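Local coordinates for tyrosine-protein phosphatase non-receptor type 18 (Homo sapiens, PDB 2OC3) that catalyses the hydrolysis of phosphotyrosine in proteins, through this catalytic domain, and acts on autophosphorylated tyrosine kinases that are overexpressed in tumours, at residues Ala28-Glu33 with Phe287-Val292; Gly32-Ile37 with Ala277-Glu282; Ala39-Trp44 with Lys270-Arg275. All blocks are in the same frame, centred on the assembly; numbering follows the deposited sequence.

Interaction 1. Residues Ala28-Glu33 with Phe287-Val292; sequences AVLAGE and FLYHTV
Y289 reaches from helix 282-296 toward helix 29-47 and meets two residues one helical turn apart, L30 and E33. Read from its base outward, the tyrosine meets L30 first: CB lies 3.8 Å from L30 CD1, and CG 3.7 Å from the same methyl. Farther along, the other methyl takes over, with L30 CD2 3.5 Å from Y289 CE1. That methyl stands over the middle of the ring, 13° from the ring normal, which is the geometry of a CH-pi contact. With CG anti to its carbonyl carbon (chi1 -71°), L30 turns CD2 over the ring and CD1 to its base. At the tip, Y289 OH donates a very short hydrogen bond of 2.5 Å to E33 OE2. The carboxylate oxygen comes in at the ring edge, near the ring plane, although the carboxylate itself is turned 59° from the ring. The extended chain of E33 carries it there. The same oxygen is also hydrogen-bonded to the hydroxyl of Y285, so two phenols hold one acceptor. A phenylalanine in place of Y289 would keep the face for L30 but would probably leave E33 OE2 with the Y285 hydroxyl as its one remaining tyrosine partner. Y285 also packs edge-to-face with the Y289 ring, while L264 and F265 of helix 264-272 touch Y289 and E33, respectively. Elsewhere on helix 282-296, L288 packs on helix 238-254 and F287 on helix 209-222, and the face bearing Y289 receives helix 29-47.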
# COMPACT_ATOMS: atom_id res chain seq x y z
N ALA A 28 -22.30 -11.67 -11.22
CA ALA A 28 -21.92 -11.69 -12.63
C ALA A 28 -21.66 -10.28 -13.15
O ALA A 28 -20.83 -10.09 -14.03
CB ALA A 28 -23.01 -12.35 -13.47
N VAL A 29 -22.40 -9.30 -12.62
CA VAL A 29 -22.16 -7.89 -12.94
C VAL A 29 -20.74 -7.54 -12.51
O VAL A 29 -19.98 -6.95 -13.28
CB VAL A 29 -23.18 -6.95 -12.26
CG1 VAL A 29 -22.78 -5.48 -12.41
CG2 VAL A 29 -24.58 -7.17 -12.85
N LEU A 30 -20.37 -7.93 -11.30
CA LEU A 30 -19.04 -7.59 -10.79
C LEU A 30 -17.94 -8.36 -11.50
O LEU A 30 -16.85 -7.82 -11.70
CB LEU A 30 -18.95 -7.76 -9.27
CG LEU A 30 -19.72 -6.75 -8.42
CD1 LEU A 30 -19.24 -6.90 -6.97
CD2 LEU A 30 -19.55 -5.32 -8.92
N ALA A 31 -18.22 -9.60 -11.92
CA ALA A 31 -17.27 -10.38 -12.73
C ALA A 31 -16.98 -9.67 -14.04
O ALA A 31 -15.81 -9.50 -14.43
CB ALA A 31 -17.82 -11.77 -13.00
N GLY A 32 -18.03 -9.25 -14.74
CA GLY A 32 -17.89 -8.49 -15.97
C GLY A 32 -17.18 -7.16 -15.80
O GLY A 32 -16.34 -6.78 -16.61
N GLU A 33 -17.51 -6.46 -14.72
CA GLU A 33 -16.90 -5.19 -14.42
C GLU A 33 -15.40 -5.36 -14.18
O GLU A 33 -14.61 -4.56 -14.68
CB GLU A 33 -17.56 -4.59 -13.19
CG GLU A 33 -17.43 -3.15 -13.07
CD GLU A 33 -18.34 -2.59 -12.00
OE1 GLU A 33 -19.58 -2.59 -12.14
OE2 GLU A 33 -17.79 -2.14 -11.00
N PHE A 287 -14.62 -8.02 -2.79
CA PHE A 287 -14.37 -7.63 -1.38
C PHE A 287 -14.37 -6.10 -1.22
O PHE A 287 -14.94 -5.55 -0.24
CB PHE A 287 -13.06 -8.22 -0.93
CG PHE A 287 -12.71 -7.95 0.51
CD1 PHE A 287 -13.48 -8.46 1.54
CD2 PHE A 287 -11.54 -7.29 0.84
CE1 PHE A 287 -13.10 -8.25 2.85
CE2 PHE A 287 -11.17 -7.10 2.16
CZ PHE A 287 -11.96 -7.58 3.15
N LEU A 288 -13.76 -5.41 -2.17
CA LEU A 288 -13.74 -3.96 -2.17
C LEU A 288 -15.18 -3.42 -2.28
O LEU A 288 -15.56 -2.49 -1.55
CB LEU A 288 -12.83 -3.51 -3.33
CG LEU A 288 -12.74 -2.02 -3.61
CD1 LEU A 288 -12.09 -1.25 -2.41
CD2 LEU A 288 -11.97 -1.81 -4.92
N TYR A 289 -15.98 -3.96 -3.20
CA TYR A 289 -17.39 -3.63 -3.28
C TYR A 289 -18.14 -3.83 -1.98
O TYR A 289 -18.88 -2.96 -1.57
CB TYR A 289 -18.10 -4.37 -4.43
CG TYR A 289 -18.35 -3.51 -5.64
CD1 TYR A 289 -17.41 -3.44 -6.66
CD2 TYR A 289 -19.49 -2.73 -5.75
CE1 TYR A 289 -17.60 -2.65 -7.76
CE2 TYR A 289 -19.72 -1.93 -6.90
CZ TYR A 289 -18.75 -1.90 -7.89
OH TYR A 289 -18.89 -1.13 -9.03
N HIS A 290 -17.91 -4.96 -1.32
CA HIS A 290 -18.54 -5.27 -0.04
C HIS A 290 -18.18 -4.20 1.00
O HIS A 290 -19.04 -3.70 1.76
CB HIS A 290 -18.07 -6.64 0.43
CG HIS A 290 -18.78 -7.19 1.64
ND1 HIS A 290 -19.76 -6.50 2.33
CD2 HIS A 290 -18.63 -8.37 2.28
CE1 HIS A 290 -20.19 -7.25 3.33
NE2 HIS A 290 -19.52 -8.39 3.32
N THR A 291 -16.89 -3.84 1.03
CA THR A 291 -16.36 -2.87 1.98
C THR A 291 -16.98 -1.50 1.76
O THR A 291 -17.40 -0.83 2.73
CB THR A 291 -14.82 -2.77 1.89
OG1 THR A 291 -14.24 -4.08 2.04
CG2 THR A 291 -14.27 -1.85 2.96
N VAL A 292 -17.04 -1.07 0.50
CA VAL A 292 -17.58 0.25 0.17
C VAL A 292 -19.09 0.30 0.48
O VAL A 292 -19.55 1.29 1.06
CB VAL A 292 -17.25 0.63 -1.29
CG1 VAL A 292 -18.01 1.87 -1.72
CG2 VAL A 292 -15.71 0.84 -1.44

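Interaction 2. Residues Gly32-Ile37 with Ala277-Glu282; sequences GEFSDI and AAVQTE
F34 and E282 mark the closest backbone approach, their CA atoms 6.0 Å apart, where helix 29-47 passes the irregular run 277-282 just as it enters helix 282-296. The phenylalanine does nearly all the touching, and mostly against main chain. With CG anti to the backbone N (chi1 -166°), its ring extends from the helix into the bend of the loop. Two carbonyl oxygens lie in the ring plane at its far edge: F34 CZ is 3.5 Å from V279 O and equally close to Q280 O, so the weakly positive rim of C-H bonds faces their negative ends. A third carbonyl, T281 O, sits 3.7 Å above one face, offset toward the rim. This run contains Q280, inferred by similarity to bind substrate, and corresponds to the Q-loop of classical tyrosine phosphatases; the first side-chain bond of Q280 points away from helix 29-47, and the nearest side-chain approach to G238, another residue inferred to bind substrate, is about 4 Å. Nearer the helix start, F34 CD2 lies 3.6 Å from E282 CA and 3.9 Å from E282 CB, while V279 adds a looser apolar contact, its CG1 4.2 Å from F34 CE1. T281 is the N-cap of helix 282-296, its OG1 hydrogen-bonded to the backbone N of Q284, and the carboxylate of E282 forms a salt bridge with R286. The ring of F34 also meets that of Y285, their planes about 35° apart.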
# COMPACT_ATOMS: atom_id res chain seq x y z
N GLY A 32 -18.03 -9.25 -14.74
CA GLY A 32 -17.89 -8.49 -15.97
C GLY A 32 -17.18 -7.16 -15.80
O GLY A 32 -16.34 -6.78 -16.61
N GLU A 33 -17.51 -6.46 -14.72
CA GLU A 33 -16.90 -5.19 -14.42
C GLU A 33 -15.40 -5.36 -14.18
O GLU A 33 -14.61 -4.56 -14.68
CB GLU A 33 -17.56 -4.59 -13.19
CG GLU A 33 -17.43 -3.15 -13.07
CD GLU A 33 -18.34 -2.59 -12.00
OE1 GLU A 33 -19.58 -2.59 -12.14
OE2 GLU A 33 -17.79 -2.14 -11.00
N PHE A 34 -15.01 -6.38 -13.39
CA PHE A 34 -13.58 -6.62 -13.18
C PHE A 34 -12.89 -7.05 -14.49
O PHE A 34 -11.75 -6.66 -14.75
CB PHE A 34 -13.27 -7.61 -12.06
CG PHE A 34 -11.81 -7.60 -11.64
CD1 PHE A 34 -11.27 -6.44 -11.12
CD2 PHE A 34 -11.00 -8.68 -11.85
CE1 PHE A 34 -9.92 -6.37 -10.78
CE2 PHE A 34 -9.62 -8.60 -11.51
CZ PHE A 34 -9.12 -7.47 -10.96
N SER A 35 -13.59 -7.82 -15.32
CA SER A 35 -12.99 -8.22 -16.59
C SER A 35 -12.75 -6.96 -17.43
O SER A 35 -11.70 -6.83 -18.09
CB SER A 35 -13.90 -9.22 -17.29
OG SER A 35 -13.36 -9.60 -18.54
N ASP A 36 -13.66 -5.98 -17.36
CA ASP A 36 -13.48 -4.72 -18.09
C ASP A 36 -12.31 -3.90 -17.54
O ASP A 36 -11.59 -3.25 -18.29
CB ASP A 36 -14.77 -3.89 -18.06
CG ASP A 36 -15.88 -4.48 -18.91
OD1 ASP A 36 -15.60 -5.33 -19.81
OD2 ASP A 36 -17.04 -4.10 -18.68
N ILE A 37 -12.18 -3.86 -16.22
CA ILE A 37 -11.01 -3.20 -15.66
C ILE A 37 -9.72 -3.84 -16.19
O ILE A 37 -8.79 -3.13 -16.56
CB ILE A 37 -10.98 -3.22 -14.12
CG1 ILE A 37 -12.17 -2.42 -13.55
CG2 ILE A 37 -9.66 -2.63 -13.62
CD1 ILE A 37 -12.36 -2.59 -12.06
N ALA A 277 -1.12 -3.76 -11.29
CA ALA A 277 -2.03 -4.77 -10.75
C ALA A 277 -2.71 -4.36 -9.46
O ALA A 277 -3.12 -5.23 -8.67
CB ALA A 277 -1.29 -6.09 -10.57
N ALA A 278 -2.86 -3.04 -9.23
CA ALA A 278 -3.59 -2.57 -8.05
C ALA A 278 -5.02 -3.16 -8.14
O ALA A 278 -5.75 -2.93 -9.08
CB ALA A 278 -3.63 -1.03 -8.00
N VAL A 279 -5.36 -3.95 -7.13
CA VAL A 279 -6.56 -4.76 -7.07
C VAL A 279 -6.39 -5.85 -8.16
O VAL A 279 -6.69 -5.62 -9.33
CB VAL A 279 -7.88 -3.99 -7.21
CG1 VAL A 279 -9.04 -4.94 -6.98
CG2 VAL A 279 -7.93 -2.84 -6.24
N GLN A 280 -5.88 -7.00 -7.78
CA GLN A 280 -5.36 -7.95 -8.71
C GLN A 280 -6.41 -8.98 -9.16
O GLN A 280 -6.35 -9.46 -10.30
CB GLN A 280 -4.18 -8.65 -8.05
CG GLN A 280 -3.33 -9.46 -8.97
CD GLN A 280 -1.93 -9.58 -8.43
OE1 GLN A 280 -1.69 -9.46 -7.22
NE2 GLN A 280 -0.98 -9.78 -9.32
N THR A 281 -7.34 -9.31 -8.29
CA THR A 281 -8.27 -10.42 -8.55
C THR A 281 -9.74 -10.03 -8.45
O THR A 281 -10.11 -9.04 -7.78
CB THR A 281 -8.01 -11.61 -7.62
OG1 THR A 281 -8.40 -11.24 -6.29
CG2 THR A 281 -6.55 -12.01 -7.61
N GLU A 282 -10.60 -10.80 -9.13
CA GLU A 282 -12.02 -10.61 -9.03
C GLU A 282 -12.50 -10.70 -7.56
O GLU A 282 -13.35 -9.90 -7.15
CB GLU A 282 -12.76 -11.63 -9.93
CG GLU A 282 -14.26 -11.47 -9.92
CD GLU A 282 -14.99 -12.57 -10.66
OE1 GLU A 282 -14.55 -12.96 -11.77
OE2 GLU A 282 -16.01 -13.04 -10.14

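Interaction 3. Residues Ala39-Trp44 with Lys270-Arg275; sequences ACSAAW and KMRKQR
A tryptophan-lysine CH-pi contact, W44 with K273, carries this meeting of helix 29-47 with the carboxy-terminal end of helix 264-272 and the turn that follows it. K273 is extended beyond CG, with its later torsions all close to 180°, and its methylene chain crosses the indole face obliquely. CG stands over the ring system, 3.9 Å from the centroid of the five-membered ring and 16° from its normal. Beyond it, K273 CD comes within 3.9 Å of W44 CD1 and K273 CE within 3.8 Å of W44 CG. The six-membered ring in turn reaches the lysine backbone, W44 CH2 approaching K273 O to 3.4 Å. W44 attains this position with CG anti to its backbone N (chi1 166°), which directs the indole toward K273.

S41 and R272 mark the closest backbone approach, at 6.5 Å between CA atoms, and their CB atoms are 4.0 Å apart. S41 OG bonds to I37 O, and the R272 guanidinium bonds to the carbonyls of A278 and V279 and to Q38. In the turn after the helix, Q274 NE2 adds a bond to K270 O, 3.0 Å and nearly straight at 172°, coming from above the carbonyl plane on the face opposite K273 N. Q274 and R275 pack on I96 of strand 93-97, and R275 bonds to the carbonyls of A235 and G236 in the loop inferred to bind substrate; the W44 indole, for its part, meets the ring of Y72 edge-to-face.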
# COMPACT_ATOMS: atom_id res chain seq x y z
N ALA A 39 -9.29 -5.47 -18.97
CA ALA A 39 -9.15 -5.19 -20.40
C ALA A 39 -8.69 -3.77 -20.65
O ALA A 39 -7.82 -3.54 -21.46
CB ALA A 39 -10.51 -5.44 -21.17
N CYS A 40 -9.26 -2.81 -19.92
CA CYS A 40 -8.89 -1.42 -20.07
C CYS A 40 -7.47 -1.15 -19.58
O CYS A 40 -6.72 -0.39 -20.20
CB CYS A 40 -9.86 -0.52 -19.29
SG CYS A 40 -11.55 -0.48 -20.05
N SER A 41 -7.12 -1.74 -18.43
CA SER A 41 -5.77 -1.49 -17.95
C SER A 41 -4.74 -2.14 -18.87
O SER A 41 -3.68 -1.54 -19.10
CB SER A 41 -5.62 -1.90 -16.48
OG SER A 41 -5.86 -3.27 -16.29
N ALA A 42 -5.04 -3.32 -19.43
CA ALA A 42 -4.12 -3.97 -20.39
C ALA A 42 -3.96 -3.11 -21.65
O ALA A 42 -2.86 -2.96 -22.17
CB ALA A 42 -4.62 -5.39 -20.77
N ALA A 43 -5.07 -2.54 -22.14
CA ALA A 43 -5.02 -1.65 -23.31
C ALA A 43 -4.19 -0.42 -23.02
O ALA A 43 -3.40 0.03 -23.84
CB ALA A 43 -6.41 -1.27 -23.72
N TRP A 44 -4.29 0.09 -21.80
CA TRP A 44 -3.50 1.26 -21.43
C TRP A 44 -2.00 0.91 -21.33
O TRP A 44 -1.09 1.66 -21.73
CB TRP A 44 -4.01 1.83 -20.08
CG TRP A 44 -3.03 2.82 -19.50
CD1 TRP A 44 -2.91 4.15 -19.83
CD2 TRP A 44 -2.01 2.55 -18.54
NE1 TRP A 44 -1.88 4.72 -19.12
CE2 TRP A 44 -1.31 3.77 -18.32
CE3 TRP A 44 -1.63 1.42 -17.80
CZ2 TRP A 44 -0.27 3.87 -17.40
CZ3 TRP A 44 -0.59 1.53 -16.89
CH2 TRP A 44 0.10 2.74 -16.71
N LYS A 270 -8.09 3.87 -12.36
CA LYS A 270 -7.08 4.92 -12.15
C LYS A 270 -5.88 4.46 -11.29
O LYS A 270 -4.75 4.80 -11.59
CB LYS A 270 -7.73 6.19 -11.56
CG LYS A 270 -8.62 6.97 -12.51
CD LYS A 270 -8.87 8.41 -12.01
N MET A 271 -6.14 3.67 -10.25
CA MET A 271 -5.13 3.07 -9.40
C MET A 271 -4.19 2.17 -10.22
O MET A 271 -2.97 2.17 -10.06
CB MET A 271 -5.82 2.26 -8.29
CG MET A 271 -6.64 3.12 -7.27
SD MET A 271 -5.80 3.28 -5.69
CE MET A 271 -5.31 1.58 -5.54
N ARG A 272 -4.82 1.37 -11.09
CA ARG A 272 -4.05 0.45 -11.97
C ARG A 272 -3.05 1.16 -12.91
O ARG A 272 -2.09 0.52 -13.41
CB ARG A 272 -4.99 -0.37 -12.85
CG ARG A 272 -5.61 -1.51 -12.14
CD ARG A 272 -4.74 -2.73 -12.19
NE ARG A 272 -5.50 -3.91 -11.81
CZ ARG A 272 -5.78 -4.94 -12.59
NH1 ARG A 272 -5.43 -4.99 -13.87
NH2 ARG A 272 -6.44 -5.94 -12.06
N LYS A 273 -3.28 2.43 -13.22
CA LYS A 273 -2.39 3.22 -14.07
C LYS A 273 -1.27 3.85 -13.27
O LYS A 273 -0.45 4.54 -13.83
CB LYS A 273 -3.18 4.31 -14.81
CG LYS A 273 -4.19 3.66 -15.75
CD LYS A 273 -5.00 4.65 -16.57
CE LYS A 273 -6.04 3.93 -17.42
NZ LYS A 273 -6.90 4.92 -18.14
N GLN A 274 -1.24 3.62 -11.95
CA GLN A 274 -0.23 4.19 -11.06
C GLN A 274 0.66 3.17 -10.34
O GLN A 274 1.85 3.36 -10.16
CB GLN A 274 -0.91 5.08 -10.02
CG GLN A 274 -1.61 6.29 -10.69
CD GLN A 274 -2.43 7.07 -9.70
OE1 GLN A 274 -1.90 7.92 -9.01
NE2 GLN A 274 -3.71 6.80 -9.61
N ARG A 275 0.06 2.02 -9.97
CA ARG A 275 0.78 0.86 -9.42
C ARG A 275 0.31 -0.38 -10.16
O ARG A 275 -0.88 -0.61 -10.29
CB ARG A 275 0.48 0.73 -7.94
CG ARG A 275 1.17 -0.45 -7.22
CD ARG A 275 2.66 -0.26 -7.03
NE ARG A 275 3.29 -1.50 -6.54
CZ ARG A 275 4.60 -1.76 -6.62
NH1 ARG A 275 5.45 -0.97 -7.24
NH2 ARG A 275 5.06 -2.90 -6.11

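In the fold
All three contacts use helix 29-47, which meets in turn helix 282-296, the loop before it and the end of helix 264-272. As helix 29-47 runs forward, its partners step back along the chain from 287-292 to 277-282 to 270-275, so interaction 3 is nested within the chain loops closed by interactions 1 and 2. Interactions 1 and 2 share G32 and E33 and have centres about 9 Å apart; those of 2 and 3 are about 10 Å apart, and 1 and 3 about 17 Å. R272 joins interactions 2 and 3, its NH2 2.8 Å from V279 O. Helix 29-47 thus packs against the loop carrying Q280, a residue inferred by similarity to bind substrate.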